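Local atomic coordinates of iodotyrosine deiodinase (Thermotoga neapolitana, PDB entry 6TYK), a protein that catalyses the reductive removal of halogen from iodotyrosines and other halotyrosines, using bound FMN as cofactor and working as a homodimer. Residues Leu7-Arg11 with Leu125-Glu130. Residues are numbered along the deposited sequence; the frame is centred on the assembly and turned at random.
Sequences LAKKR and LLALEE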
# COMPACT_ATOMS: atom_id res chain seq x y z
N LEU A 7 14.36 -3.82 -8.76
CA LEU A 7 14.39 -3.26 -7.41
C LEU A 7 13.40 -4.01 -6.52
O LEU A 7 13.73 -4.43 -5.40
CB LEU A 7 14.02 -1.78 -7.46
CG LEU A 7 14.11 -1.01 -6.14
CD1 LEU A 7 15.57 -0.85 -5.70
CD2 LEU A 7 13.43 0.34 -6.31
N ALA A 8 12.19 -4.19 -7.02
CA ALA A 8 11.16 -4.94 -6.30
C ALA A 8 11.60 -6.39 -6.06
O ALA A 8 11.37 -6.94 -4.98
CB ALA A 8 9.84 -4.92 -7.07
N LYS A 9 12.23 -6.99 -7.06
CA LYS A 9 12.64 -8.38 -6.94
C LYS A 9 13.70 -8.53 -5.86
O LYS A 9 13.65 -9.47 -5.06
CB LYS A 9 13.15 -8.91 -8.28
CG LYS A 9 13.35 -10.42 -8.25
CD LYS A 9 13.89 -10.95 -9.56
CE LYS A 9 13.76 -12.47 -9.60
NZ LYS A 9 13.76 -13.07 -8.23
N LYS A 10 14.66 -7.62 -5.84
CA LYS A 10 15.78 -7.71 -4.89
C LYS A 10 15.34 -7.44 -3.46
O LYS A 10 15.86 -8.03 -2.51
CB LYS A 10 16.90 -6.74 -5.27
CG LYS A 10 17.78 -7.22 -6.41
CD LYS A 10 18.68 -6.10 -6.92
CE LYS A 10 19.36 -6.49 -8.22
NZ LYS A 10 20.11 -5.35 -8.82
N ARG A 11 14.38 -6.53 -3.29
CA ARG A 11 13.96 -6.11 -1.96
C ARG A 11 13.35 -7.28 -1.20
O ARG A 11 12.50 -8.00 -1.72
CB ARG A 11 12.99 -4.93 -2.05
CG ARG A 11 12.74 -4.24 -0.72
CD ARG A 11 11.44 -4.70 -0.08
NE ARG A 11 11.42 -4.38 1.34
CZ ARG A 11 10.88 -5.17 2.26
NH1 ARG A 11 10.30 -6.30 1.90
NH2 ARG A 11 10.91 -4.83 3.54
N LEU A 125 9.10 1.36 1.07
CA LEU A 125 9.99 0.20 1.09
C LEU A 125 10.90 0.15 -0.13
O LEU A 125 12.07 -0.22 -0.02
CB LEU A 125 9.19 -1.10 1.17
CG LEU A 125 8.33 -1.26 2.42
CD1 LEU A 125 7.67 -2.64 2.41
CD2 LEU A 125 9.15 -1.07 3.68
N LEU A 126 10.37 0.51 -1.30
CA LEU A 126 11.21 0.58 -2.49
C LEU A 126 12.29 1.65 -2.35
O LEU A 126 13.43 1.45 -2.77
CB LEU A 126 10.35 0.81 -3.73
CG LEU A 126 9.48 -0.39 -4.10
CD1 LEU A 126 8.44 -0.01 -5.15
CD2 LEU A 126 10.35 -1.53 -4.58
N ALA A 127 11.93 2.79 -1.76
CA ALA A 127 12.90 3.87 -1.55
C ALA A 127 14.01 3.45 -0.59
O ALA A 127 15.19 3.76 -0.82
CB ALA A 127 12.21 5.14 -1.04
N LEU A 128 13.65 2.74 0.47
CA LEU A 128 14.66 2.26 1.40
C LEU A 128 15.61 1.33 0.66
O LEU A 128 16.83 1.40 0.85
CB LEU A 128 14.02 1.54 2.58
CG LEU A 128 13.26 2.43 3.57
CD1 LEU A 128 12.62 1.56 4.62
CD2 LEU A 128 14.19 3.45 4.23
N GLU A 129 15.07 0.45 -0.18
CA GLU A 129 15.91 -0.46 -0.93
C GLU A 129 16.88 0.32 -1.82
O GLU A 129 18.05 -0.02 -1.91
CB GLU A 129 15.07 -1.44 -1.76
CG GLU A 129 15.90 -2.36 -2.64
CD GLU A 129 16.55 -3.49 -1.86
OE1 GLU A 129 16.20 -3.69 -0.68
OE2 GLU A 129 17.41 -4.19 -2.43
N GLU A 130 16.40 1.38 -2.46
CA GLU A 130 17.25 2.19 -3.32
C GLU A 130 18.43 2.78 -2.54
O GLU A 130 19.52 2.95 -3.08
CB GLU A 130 16.44 3.31 -4.00
CG GLU A 130 17.27 4.13 -4.98
CD GLU A 130 16.51 5.30 -5.56
OE1 GLU A 130 15.54 5.75 -4.93
OE2 GLU A 130 16.90 5.78 -6.66
O HOH W 1 12.65 -1.95 2.07
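Leu-7 meets Leu-126 and Glu-129 in a compact apolar patch, where the contact between helix 4-10 and the C-terminal end of helix 113-130 is tightest. A chi1 of -175° swings CG of Leu-7 towards both partners. Its CD1 methyl presses on CG of Glu-129 at 3.4 Å, while CD2 lies 4.0 Å from CD2 of Leu-126. That same Leu-126 methyl reaches across to the backbone of Ala-8, 3.9 Å from its CA.

Glu-129 illustrates how a charged residue can serve an interface through its methylenes. Its chain bends at CG (chi2 77°) and runs past Leu-7 in the opposite direction, bringing the carboxylate over the start of Arg-11, with OE1 3.5 Å from CG of Arg-11. NE of Arg-11 stays 5.2 Å from OE1 of Glu-129, too far for a salt bridge; the guanidinium and carboxylate planes lie 69° apart. CD1 of Leu-125 sits over the centre of one guanidinium face, 4.0 Å above its plane. At the guanidinium edge a water accepts from NE of Arg-11 and donates to the carbonyl O of Leu-125, giving a polar link where no direct hydrogen bond joins the segments. Arg-11 is the first residue past helix 4-10 and opens the FMN-binding run Arg-11 to Arg-15; this helix packing, part of the nitroreductase-family region, places its side chain about 4 Å from the bound FMN (nearest atoms).

The looser margin holds Lys-10 and Glu-130, which add little beyond CB of Lys-10 near the carboxylate of Glu-129 and whose chain ends lead away. Beyond this seam, Tyr-123 of the second subunit packs on Ala-8, Arg-11 and Leu-126, while helix 113-130 rests through Ala-127 on helix 24-35 and through Leu-125 and Leu-128 on strand 156-165.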